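Local coordinates for Alr3699 protein (PDB 4XSR) that belongs by family to the GT-B glycosyltransferases, with two Rossmann-like domains facing each other across a cleft where uridine-5'-diphosphate-glucose is bound, at residues 132-137 and 290-295; 233-238 and 264-269; 182-187 and 367-372; 224-229 and 258-263. One frame throughout, in Å; residues are numbered along the deposited sequence.

Contact 1: 132-137 and 290-295; sequences PEHFSQ and STAPEP. With UPG (uridine-5'-diphosphate-glucose), chain J.
E133 lays the end of its extended side chain against the ring of P293, the two side chains crossing at about a right angle. Its carboxylate does the touching: OE2 lies 3.3 Å from P293 CD, and OE1 is 3.8 Å from the methyl CB of A292. With CG anti to the backbone N (chi1 -159°) and the chain straight beyond it, the acid spans the gap to the 290-295 loop.

The one hydrogen bond across the contact comes from the next residue. H134 NE2 donates to P293 O at 2.7 Å, reaching a lone pair in the carbonyl plane. The oxygen sits at the edge of the imidazole, about 16° out of the ring plane, and the N-H...O angle is 147°. W218 meets the H134 ring edge-to-face, which probably also limits how the ring can turn.

Here the two domains of the GT-B fold touch, beside the cleft. Past P293 the loop runs on to the ligand: E294 OE1 accepts from S290 OG at 2.6 Å and also from H288, while OE2 forms a salt bridge with K219 and a contact with O3' of UPG modelled so short that its exact length is doubtful. S158 bonds P295 O as a second tie to this loop. Between the two segments, one hydrogen bond thus joins the N-terminal domain to the carbonyl just before that carboxylate, with H134 NE2 as donor.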
# COMPACT_ATOMS: atom_id res chain seq x y z
N PRO B 132 -1.27 -1.05 -23.59
CA PRO B 132 0.19 -1.09 -23.51
C PRO B 132 0.84 0.15 -24.01
O PRO B 132 1.87 0.53 -23.47
CB PRO B 132 0.55 -2.31 -24.38
CG PRO B 132 -0.58 -3.26 -24.10
CD PRO B 132 -1.82 -2.38 -23.95
N GLU B 133 0.24 0.79 -25.01
CA GLU B 133 0.78 2.01 -25.60
C GLU B 133 0.79 3.16 -24.59
O GLU B 133 1.70 3.98 -24.57
CB GLU B 133 -0.08 2.40 -26.79
CG GLU B 133 0.58 3.31 -27.80
CD GLU B 133 -0.28 3.50 -29.05
OE1 GLU B 133 0.15 4.32 -29.90
OE2 GLU B 133 -1.37 2.84 -29.18
N HIS B 134 -0.23 3.23 -23.75
CA HIS B 134 -0.32 4.29 -22.75
C HIS B 134 0.31 3.98 -21.39
O HIS B 134 0.62 4.91 -20.65
CB HIS B 134 -1.78 4.66 -22.50
CG HIS B 134 -2.34 5.60 -23.51
ND1 HIS B 134 -2.03 6.94 -23.52
CD2 HIS B 134 -3.20 5.40 -24.54
CE1 HIS B 134 -2.69 7.53 -24.50
NE2 HIS B 134 -3.39 6.62 -25.15
N PHE B 135 0.47 2.71 -21.02
CA PHE B 135 0.88 2.36 -19.65
C PHE B 135 1.71 1.10 -19.59
O PHE B 135 1.65 0.25 -20.48
CB PHE B 135 -0.33 2.22 -18.73
CG PHE B 135 -1.12 3.48 -18.59
CD1 PHE B 135 -0.64 4.55 -17.82
CD2 PHE B 135 -2.33 3.64 -19.27
CE1 PHE B 135 -1.36 5.74 -17.72
CE2 PHE B 135 -3.06 4.82 -19.17
CZ PHE B 135 -2.58 5.88 -18.40
N SER B 136 2.49 1.01 -18.52
CA SER B 136 3.27 -0.19 -18.18
C SER B 136 2.34 -1.36 -17.89
O SER B 136 1.19 -1.16 -17.45
CB SER B 136 4.12 0.08 -16.93
OG SER B 136 3.32 0.17 -15.74
N GLN B 137 2.82 -2.57 -18.13
CA GLN B 137 2.07 -3.77 -17.72
C GLN B 137 1.59 -3.76 -16.24
O GLN B 137 0.46 -4.13 -15.93
CB GLN B 137 2.92 -5.02 -17.98
CG GLN B 137 2.71 -5.62 -19.35
CD GLN B 137 1.23 -5.82 -19.67
OE1 GLN B 137 0.46 -6.36 -18.85
NE2 GLN B 137 0.82 -5.36 -20.86
N SER B 290 -2.83 14.17 -31.20
CA SER B 290 -2.23 13.12 -30.36
C SER B 290 -1.75 11.94 -31.20
O SER B 290 -2.45 11.47 -32.07
CB SER B 290 -3.22 12.61 -29.32
OG SER B 290 -3.74 13.66 -28.53
N THR B 291 -0.53 11.49 -30.94
CA THR B 291 0.06 10.36 -31.64
C THR B 291 -0.24 9.03 -30.95
O THR B 291 0.22 8.02 -31.44
CB THR B 291 1.58 10.48 -31.74
OG1 THR B 291 2.12 10.66 -30.43
CG2 THR B 291 1.96 11.65 -32.62
N ALA B 292 -0.98 9.03 -29.84
CA ALA B 292 -1.46 7.78 -29.24
C ALA B 292 -2.91 7.99 -29.01
O ALA B 292 -3.33 9.13 -28.83
CB ALA B 292 -0.78 7.48 -27.91
N PRO B 293 -3.68 6.90 -28.97
CA PRO B 293 -5.12 7.15 -28.97
C PRO B 293 -5.63 8.02 -27.85
O PRO B 293 -5.33 7.80 -26.70
CB PRO B 293 -5.71 5.72 -28.87
CG PRO B 293 -4.70 4.86 -29.55
CD PRO B 293 -3.36 5.48 -29.19
N GLU B 294 -6.48 8.97 -28.19
CA GLU B 294 -7.06 9.87 -27.22
C GLU B 294 -8.28 9.24 -26.55
O GLU B 294 -9.20 8.76 -27.21
CB GLU B 294 -7.46 11.19 -27.91
CG GLU B 294 -7.91 12.31 -26.95
CD GLU B 294 -6.71 12.88 -26.20
OE1 GLU B 294 -5.69 13.19 -26.88
OE2 GLU B 294 -6.77 12.95 -24.95
N PRO B 295 -8.32 9.22 -25.24
CA PRO B 295 -9.47 8.62 -24.59
C PRO B 295 -10.78 9.32 -24.85
O PRO B 295 -11.74 8.66 -25.11
CB PRO B 295 -9.09 8.68 -23.12
CG PRO B 295 -7.64 8.56 -23.14
CD PRO B 295 -7.17 9.29 -24.34
N1 UPG J . -6.70 23.44 -20.99
C2 UPG J . -6.60 24.60 -20.21
N3 UPG J . -5.54 25.38 -20.37
C4 UPG J . -4.58 25.10 -21.25
C5 UPG J . -4.67 23.96 -22.06
C6 UPG J . -5.76 23.12 -21.89
O2 UPG J . -7.47 24.92 -19.36
O4 UPG J . -3.59 25.88 -21.36
C1C UPG J . -7.84 22.54 -20.83
C2C UPG J . -8.63 22.33 -22.11
O2C UPG J . -9.59 23.40 -22.29
C3C UPG J . -9.22 20.96 -21.82
C4C UPG J . -8.16 20.23 -20.97
O4C UPG J . -7.32 21.26 -20.49
O3C UPG J . -10.42 21.13 -21.06
C5C UPG J . -7.29 19.20 -21.69
O5C UPG J . -8.17 18.12 -21.97
PA UPG J . -7.69 16.72 -22.56
O1A UPG J . -8.94 16.01 -22.98
O2A UPG J . -6.50 16.84 -23.44
O3A UPG J . -7.31 16.05 -21.10
PB UPG J . -6.14 14.99 -20.70
O1B UPG J . -5.25 15.79 -19.83
O2B UPG J . -5.48 14.31 -21.84
O3B UPG J . -7.07 14.07 -19.74
C1' UPG J . -7.63 12.74 -19.85
C2' UPG J . -7.66 12.07 -21.21
C3' UPG J . -8.52 12.85 -22.23
C4' UPG J . -9.94 13.04 -21.67
C5' UPG J . -9.84 13.55 -20.25
C6' UPG J . -11.16 13.72 -19.56
O2' UPG J . -6.34 11.75 -21.62
O3' UPG J . -8.57 12.10 -23.46
O4' UPG J . -10.70 14.01 -22.41
O5' UPG J . -9.01 12.73 -19.43
O6' UPG J . -11.93 12.54 -19.66

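Contact 2: 233-238 and 264-269; sequences PQVTAI and ENRVKF
Backbone hydrogen bonds make the main join. A237 on strand 235-238 reaches to both neighbours of V267: its N donates to R266 O at 2.8 Å, and its O accepts from K268 N at 3.0 Å, both at 165°. This is the parallel ladder pattern, and the axes of the short strand segments are 15° apart. The strands belong to a beta-alpha-beta crossover through helix 248-260, with 267-271 at the edge of the C-terminal domain's sheet.

Weaker CA-H...O contacts fill the ladder between these bonds. V267 CA lies 3.4 Å from A237 O, and I238 CA is the same distance from K268 O.

The side-chain hydrogen bonds sit just before the ladder, where R266 grips V235 O side-on with two nitrogens, NH2 at 2.8 Å and NE at 3.0 Å. NH2 comes in on a lone pair in the carbonyl plane; NE is tilted from that plane. A bend at chi3 (64°) turns the guanidinium back over the start of the other strand, where P233 CA lies over one face, offset toward the rim. NH2 also donates to L228 O, from helix 221-228.

Apolar packing is slight, with T236 CG2 4.1 Å from R266 CB. A237 and V267 face helix 221-228; I238 and K268 take the other face, where NZ finds L201 O. One arginine thus satisfies two backbone carbonyls, and its positive charge would probably polarise V235 O, which takes both of its near nitrogens.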
# COMPACT_ATOMS: atom_id res chain seq x y z
N PRO B 233 2.90 30.95 -45.45
CA PRO B 233 3.47 31.66 -44.31
C PRO B 233 2.50 32.49 -43.46
O PRO B 233 2.88 32.86 -42.33
CB PRO B 233 4.53 32.57 -44.95
CG PRO B 233 4.05 32.77 -46.35
CD PRO B 233 3.37 31.49 -46.74
N GLN B 234 1.30 32.77 -43.95
CA GLN B 234 0.32 33.47 -43.11
C GLN B 234 -0.37 32.50 -42.14
O GLN B 234 -1.24 32.92 -41.35
CB GLN B 234 -0.71 34.29 -43.92
CG GLN B 234 -2.02 33.60 -44.34
CD GLN B 234 -1.83 32.64 -45.51
OE1 GLN B 234 -0.69 32.32 -45.89
NE2 GLN B 234 -2.95 32.16 -46.08
N VAL B 235 -0.00 31.22 -42.22
CA VAL B 235 -0.49 30.23 -41.28
C VAL B 235 0.44 30.22 -40.08
O VAL B 235 1.63 29.91 -40.23
CB VAL B 235 -0.54 28.82 -41.89
CG1 VAL B 235 -0.97 27.80 -40.86
CG2 VAL B 235 -1.51 28.81 -43.07
N THR B 236 -0.11 30.57 -38.92
CA THR B 236 0.63 30.48 -37.65
C THR B 236 -0.10 29.57 -36.61
O THR B 236 -1.30 29.29 -36.73
CB THR B 236 0.92 31.89 -37.04
OG1 THR B 236 -0.29 32.51 -36.59
CG2 THR B 236 1.62 32.80 -38.06
N ALA B 237 0.65 29.10 -35.62
CA ALA B 237 0.11 28.24 -34.57
C ALA B 237 0.24 28.88 -33.22
O ALA B 237 1.27 29.46 -32.90
CB ALA B 237 0.84 26.91 -34.57
N ILE B 238 -0.80 28.80 -32.42
CA ILE B 238 -0.62 28.99 -30.99
C ILE B 238 -0.74 27.65 -30.25
O ILE B 238 -1.74 26.94 -30.36
CB ILE B 238 -1.55 30.05 -30.42
CG1 ILE B 238 -3.01 29.67 -30.62
CG2 ILE B 238 -1.28 31.38 -31.11
CD1 ILE B 238 -3.96 30.46 -29.75
N GLU B 264 10.30 30.24 -35.98
CA GLU B 264 10.34 31.23 -34.89
C GLU B 264 9.18 32.24 -34.95
O GLU B 264 8.56 32.57 -33.93
CB GLU B 264 11.67 32.03 -34.92
CG GLU B 264 12.97 31.19 -34.85
CD GLU B 264 13.58 30.83 -36.21
OE1 GLU B 264 14.45 29.93 -36.27
OE2 GLU B 264 13.21 31.43 -37.23
N ASN B 265 8.87 32.73 -36.14
CA ASN B 265 7.87 33.78 -36.24
C ASN B 265 6.43 33.26 -36.36
O ASN B 265 5.47 34.03 -36.27
CB ASN B 265 8.24 34.74 -37.37
CG ASN B 265 9.56 35.47 -37.10
OD1 ASN B 265 10.48 35.47 -37.94
ND2 ASN B 265 9.67 36.07 -35.90
N ARG B 266 6.29 31.95 -36.52
CA ARG B 266 4.99 31.38 -36.85
C ARG B 266 4.40 30.45 -35.78
O ARG B 266 3.27 30.02 -35.92
CB ARG B 266 5.10 30.68 -38.21
CG ARG B 266 5.46 31.63 -39.35
CD ARG B 266 5.73 30.87 -40.64
NE ARG B 266 4.51 30.19 -41.07
CZ ARG B 266 4.47 29.07 -41.78
NH1 ARG B 266 5.58 28.47 -42.18
NH2 ARG B 266 3.28 28.55 -42.10
N VAL B 267 5.15 30.16 -34.72
CA VAL B 267 4.64 29.40 -33.57
C VAL B 267 4.80 30.21 -32.30
O VAL B 267 5.87 30.71 -32.04
CB VAL B 267 5.40 28.07 -33.38
CG1 VAL B 267 4.83 27.28 -32.21
CG2 VAL B 267 5.37 27.26 -34.67
N LYS B 268 3.74 30.32 -31.51
CA LYS B 268 3.81 30.94 -30.19
C LYS B 268 3.28 30.01 -29.09
O LYS B 268 2.21 29.41 -29.24
CB LYS B 268 3.01 32.25 -30.17
CG LYS B 268 3.41 33.18 -31.30
CD LYS B 268 2.76 34.55 -31.25
CE LYS B 268 3.38 35.43 -32.34
NZ LYS B 268 2.54 36.61 -32.65
N PHE B 269 4.01 29.92 -27.98
CA PHE B 269 3.55 29.22 -26.80
C PHE B 269 2.99 30.22 -25.85
O PHE B 269 3.65 31.20 -25.57
CB PHE B 269 4.71 28.56 -26.08
CG PHE B 269 5.38 27.46 -26.84
CD1 PHE B 269 6.32 27.75 -27.80
CD2 PHE B 269 5.10 26.13 -26.55
CE1 PHE B 269 6.98 26.74 -28.48
CE2 PHE B 269 5.74 25.11 -27.23
CZ PHE B 269 6.69 25.42 -28.19

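Contact 3: 182-187 and 367-372; sequences FDINLY and RFDVVT
A lone backbone bridge between F182 and D369 ties the loop leading to helix 191-200 to the start of helix 370-382. F182 N donates to F368 O at 2.8 Å. In return V370 N donates to F182 O, also at 2.8 Å and almost straight at 176°, although the donor stands above the carbonyl plane. V370 CB then rests 3.5 Å from F182 O.

Both segments lie where the chain passes between the two domains, and the return of a C-terminal helix to the N-terminal domain is a familiar feature of GT-B enzymes. D369 is the N-cap of that helix: with CG anti to the backbone N (chi1 -175°), its OD1 accepts from V371 N at 2.9 Å. D369 OD1 also accepts from a water at 2.7 Å, and the water in turn accepts from I184 N. The I184 and D369 side chains cross at about a right angle, I184 CG1 4.0 Å from D369 CG.

The side chains of F182 and F368 run side by side in the same direction, F182 CD1 lying 3.9 Å from F368 CB. Beyond, V301 and L305 of helix 298-305 pack on the F182 side chain, and Y179 meets the F368 ring edge-to-face.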
# COMPACT_ATOMS: atom_id res chain seq x y z
N PHE B 182 -20.11 19.76 -20.48
CA PHE B 182 -19.65 21.16 -20.55
C PHE B 182 -20.76 22.17 -20.36
O PHE B 182 -21.90 21.93 -20.73
CB PHE B 182 -18.99 21.40 -21.88
CG PHE B 182 -17.88 20.46 -22.19
CD1 PHE B 182 -18.16 19.16 -22.61
CD2 PHE B 182 -16.55 20.86 -22.08
CE1 PHE B 182 -17.13 18.29 -22.91
CE2 PHE B 182 -15.51 20.00 -22.37
CZ PHE B 182 -15.80 18.71 -22.79
N ASP B 183 -20.40 23.30 -19.75
CA ASP B 183 -21.33 24.43 -19.54
C ASP B 183 -21.40 25.21 -20.85
O ASP B 183 -20.47 25.93 -21.21
CB ASP B 183 -20.86 25.33 -18.39
CG ASP B 183 -21.84 26.47 -18.08
OD1 ASP B 183 -22.83 26.67 -18.83
OD2 ASP B 183 -21.61 27.19 -17.07
N ILE B 184 -22.50 25.01 -21.57
CA ILE B 184 -22.69 25.55 -22.92
C ILE B 184 -22.54 27.07 -22.97
O ILE B 184 -22.06 27.63 -23.96
CB ILE B 184 -24.08 25.16 -23.45
CG1 ILE B 184 -24.16 23.65 -23.65
CG2 ILE B 184 -24.38 25.87 -24.76
CD1 ILE B 184 -23.03 23.09 -24.47
N ASN B 185 -22.95 27.74 -21.89
CA ASN B 185 -22.92 29.20 -21.85
C ASN B 185 -21.50 29.80 -21.83
O ASN B 185 -21.32 30.95 -22.23
CB ASN B 185 -23.78 29.72 -20.68
CG ASN B 185 -25.29 29.50 -20.91
OD1 ASN B 185 -25.73 29.02 -21.98
ND2 ASN B 185 -26.09 29.85 -19.91
N LEU B 186 -20.51 29.03 -21.42
CA LEU B 186 -19.15 29.54 -21.30
C LEU B 186 -18.48 29.70 -22.64
O LEU B 186 -17.39 30.27 -22.70
CB LEU B 186 -18.29 28.62 -20.44
CG LEU B 186 -18.54 28.54 -18.93
CD1 LEU B 186 -17.71 27.41 -18.31
CD2 LEU B 186 -18.24 29.87 -18.25
N TYR B 187 -19.09 29.23 -23.72
CA TYR B 187 -18.40 29.22 -25.02
C TYR B 187 -18.82 30.34 -25.99
O TYR B 187 -18.51 30.29 -27.16
CB TYR B 187 -18.44 27.80 -25.63
CG TYR B 187 -17.80 26.80 -24.68
CD1 TYR B 187 -18.49 26.33 -23.57
CD2 TYR B 187 -16.49 26.40 -24.85
CE1 TYR B 187 -17.90 25.46 -22.66
CE2 TYR B 187 -15.87 25.56 -23.95
CZ TYR B 187 -16.58 25.09 -22.86
OH TYR B 187 -15.97 24.24 -21.96
N ARG B 367 -25.40 17.00 -27.26
CA ARG B 367 -24.75 15.76 -26.84
C ARG B 367 -23.86 15.88 -25.57
O ARG B 367 -23.85 14.96 -24.79
CB ARG B 367 -23.95 15.23 -28.04
CG ARG B 367 -23.26 13.90 -27.86
CD ARG B 367 -22.87 13.31 -29.22
NE ARG B 367 -24.08 12.94 -29.95
CZ ARG B 367 -24.17 12.65 -31.26
NH1 ARG B 367 -23.12 12.73 -32.09
NH2 ARG B 367 -25.36 12.32 -31.76
N PHE B 368 -23.15 16.99 -25.36
CA PHE B 368 -22.23 17.12 -24.20
C PHE B 368 -22.58 18.25 -23.20
O PHE B 368 -21.74 18.73 -22.46
CB PHE B 368 -20.80 17.28 -24.69
CG PHE B 368 -20.40 16.26 -25.74
CD1 PHE B 368 -20.13 14.95 -25.39
CD2 PHE B 368 -20.28 16.62 -27.06
CE1 PHE B 368 -19.75 14.02 -26.34
CE2 PHE B 368 -19.90 15.69 -28.02
CZ PHE B 368 -19.65 14.38 -27.67
N ASP B 369 -23.85 18.63 -23.15
CA ASP B 369 -24.33 19.60 -22.16
C ASP B 369 -24.14 19.00 -20.76
O ASP B 369 -24.75 17.99 -20.43
CB ASP B 369 -25.81 19.92 -22.45
CG ASP B 369 -26.43 21.04 -21.56
OD1 ASP B 369 -25.94 21.42 -20.45
OD2 ASP B 369 -27.49 21.53 -21.99
N VAL B 370 -23.37 19.67 -19.92
CA VAL B 370 -23.23 19.26 -18.54
C VAL B 370 -24.55 18.93 -17.87
O VAL B 370 -24.59 18.15 -16.94
CB VAL B 370 -22.46 20.30 -17.70
CG1 VAL B 370 -23.35 21.46 -17.25
CG2 VAL B 370 -21.83 19.63 -16.48
N VAL B 371 -25.66 19.50 -18.33
CA VAL B 371 -26.97 19.21 -17.69
C VAL B 371 -27.36 17.76 -17.93
O VAL B 371 -27.76 17.10 -17.01
CB VAL B 371 -28.11 20.19 -18.14
CG1 VAL B 371 -29.47 19.71 -17.68
CG2 VAL B 371 -27.86 21.60 -17.59
N THR B 372 -27.25 17.27 -19.16
CA THR B 372 -27.61 15.87 -19.48
C THR B 372 -26.65 15.00 -18.72
O THR B 372 -27.04 14.01 -18.15
CB THR B 372 -27.43 15.45 -20.96
OG1 THR B 372 -27.75 16.51 -21.83
CG2 THR B 372 -28.28 14.27 -21.31
O HOH W 1 -24.89 23.86 -19.89

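Contact 4: 224-229 and 258-263; sequences LIDALA and ITRLGL
L263 N donates back to I258 O at 3.0 Å, and the leucine so placed meets I225 of the neighbouring helix. The chain has left helical geometry at L261, yet this bond keeps it close to the helix it came from and is consistent with L263 being kept turned toward helix 221-228. The contact packs helix 221-228 against the end of helix 248-260, the two connections that lie side by side on one face of the parallel sheet in the Rossmann-like C-terminal domain.

Most of the contact is aliphatic, and I225 carries it by using both its branches. The long branch has CG1 anti to the carbonyl carbon (chi1 -76°) and brings I225 CD1 to 3.8 Å from I258 CG1, the side chains crossing at about a right angle. The short branch meets two leucines: the L261 side chain lies obliquely across it, and I225 CG2 is 3.9 Å from L263 CD1, where the two side chains slide past each other in opposite directions. L228 CB adds one more hydrocarbon contact, 4.2 Å from L263 CD1. Beneath, V267 of the edge strand packs on both L228 and I258.

A polar fringe borders this packing. D226 OD1 lies 3.7 Å from the methyl CD1 of L261 and takes a weak hydrogen bond from Q257 NE2; R260 NH1 stands 4.5 Å from D226 OD1, opposite in charge but beyond a salt bridge. The closest approach to the first helix is made by one methyl, L263 CD1, lying 3.6 Å from the backbone oxygen of I225.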
# COMPACT_ATOMS: atom_id res chain seq x y z
N LEU B 224 1.93 19.06 -35.48
CA LEU B 224 1.42 20.32 -35.97
C LEU B 224 2.57 21.19 -36.48
O LEU B 224 2.44 21.85 -37.49
CB LEU B 224 0.66 21.07 -34.89
CG LEU B 224 0.22 22.46 -35.34
CD1 LEU B 224 -0.54 22.38 -36.65
CD2 LEU B 224 -0.64 23.15 -34.30
N ILE B 225 3.69 21.18 -35.79
CA ILE B 225 4.81 22.03 -36.20
C ILE B 225 5.36 21.56 -37.54
O ILE B 225 5.65 22.38 -38.40
CB ILE B 225 5.91 22.10 -35.10
CG1 ILE B 225 5.44 23.02 -33.98
CG2 ILE B 225 7.24 22.61 -35.65
CD1 ILE B 225 6.22 22.83 -32.70
N ASP B 226 5.51 20.26 -37.71
CA ASP B 226 5.93 19.73 -39.03
C ASP B 226 4.95 20.13 -40.15
O ASP B 226 5.36 20.43 -41.28
CB ASP B 226 6.10 18.19 -38.98
CG ASP B 226 7.48 17.77 -38.50
OD1 ASP B 226 8.36 18.64 -38.37
OD2 ASP B 226 7.69 16.56 -38.26
N ALA B 227 3.67 20.17 -39.81
CA ALA B 227 2.62 20.50 -40.78
C ALA B 227 2.74 21.94 -41.28
O ALA B 227 2.45 22.22 -42.44
CB ALA B 227 1.24 20.28 -40.17
N LEU B 228 3.15 22.84 -40.38
CA LEU B 228 3.26 24.25 -40.71
C LEU B 228 4.29 24.54 -41.80
O LEU B 228 4.14 25.51 -42.53
CB LEU B 228 3.64 25.07 -39.49
CG LEU B 228 2.54 25.46 -38.50
CD1 LEU B 228 3.00 26.70 -37.75
CD2 LEU B 228 1.21 25.71 -39.17
N ALA B 229 5.31 23.69 -41.90
CA ALA B 229 6.32 23.78 -42.94
C ALA B 229 5.76 23.46 -44.34
O ALA B 229 6.42 23.73 -45.35
CB ALA B 229 7.48 22.84 -42.61
N ILE B 258 11.29 23.96 -33.89
CA ILE B 258 10.88 25.26 -34.39
C ILE B 258 12.05 26.04 -35.01
O ILE B 258 11.90 26.69 -36.05
CB ILE B 258 10.24 26.08 -33.25
CG1 ILE B 258 8.88 25.48 -32.90
CG2 ILE B 258 10.09 27.56 -33.63
CD1 ILE B 258 8.21 26.13 -31.71
N THR B 259 13.21 25.97 -34.35
CA THR B 259 14.43 26.61 -34.82
C THR B 259 14.99 25.90 -36.06
O THR B 259 15.47 26.53 -36.99
CB THR B 259 15.48 26.65 -33.68
OG1 THR B 259 15.10 27.63 -32.70
CG2 THR B 259 16.87 26.99 -34.20
N ARG B 260 14.93 24.58 -36.08
CA ARG B 260 15.47 23.83 -37.19
C ARG B 260 14.71 24.17 -38.47
O ARG B 260 15.29 24.38 -39.52
CB ARG B 260 15.39 22.34 -36.90
CG ARG B 260 16.34 21.52 -37.72
CD ARG B 260 16.16 20.04 -37.43
NE ARG B 260 14.92 19.54 -38.04
CZ ARG B 260 13.87 19.06 -37.38
NH1 ARG B 260 12.81 18.66 -38.07
NH2 ARG B 260 13.86 18.98 -36.06
N LEU B 261 13.39 24.24 -38.37
CA LEU B 261 12.58 24.68 -39.49
C LEU B 261 12.62 26.19 -39.37
O LEU B 261 13.32 26.71 -38.52
CB LEU B 261 11.18 24.09 -39.40
CG LEU B 261 11.23 22.57 -39.06
CD1 LEU B 261 9.84 22.02 -38.77
CD2 LEU B 261 11.95 21.73 -40.12
N GLY B 262 11.92 26.93 -40.19
CA GLY B 262 12.13 28.37 -40.11
C GLY B 262 11.16 29.08 -39.20
O GLY B 262 10.81 30.22 -39.47
N LEU B 263 10.70 28.43 -38.13
CA LEU B 263 9.34 28.75 -37.66
C LEU B 263 9.18 29.69 -36.46
O LEU B 263 8.05 29.94 -36.02
CB LEU B 263 8.56 27.46 -37.46
CG LEU B 263 8.36 26.62 -38.73
CD1 LEU B 263 7.71 25.28 -38.40
CD2 LEU B 263 7.53 27.37 -39.75

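How the contacts relate
Contacts 2 and 4 form one neighbourhood, their centres about 9 Å apart and their segments alternating along the chain: contact 2 is the sheet edge, contact 4 the pair of helices laid over it. Both are partly buried, with mostly buried touching residues and exposed ends. The first relies on backbone ladder bonds and an arginine, the second almost wholly on methyl groups, and R266 bridges them. Contacts 1 and 3 instead join distant parts of the chain, on opposite sides of its centre and nearer to it than the other pair. Contact 1 is a surface touch between domains whose two segments share one hydrogen bond, from a histidine; contact 3, partly buried, uses paired backbone bonds and a water.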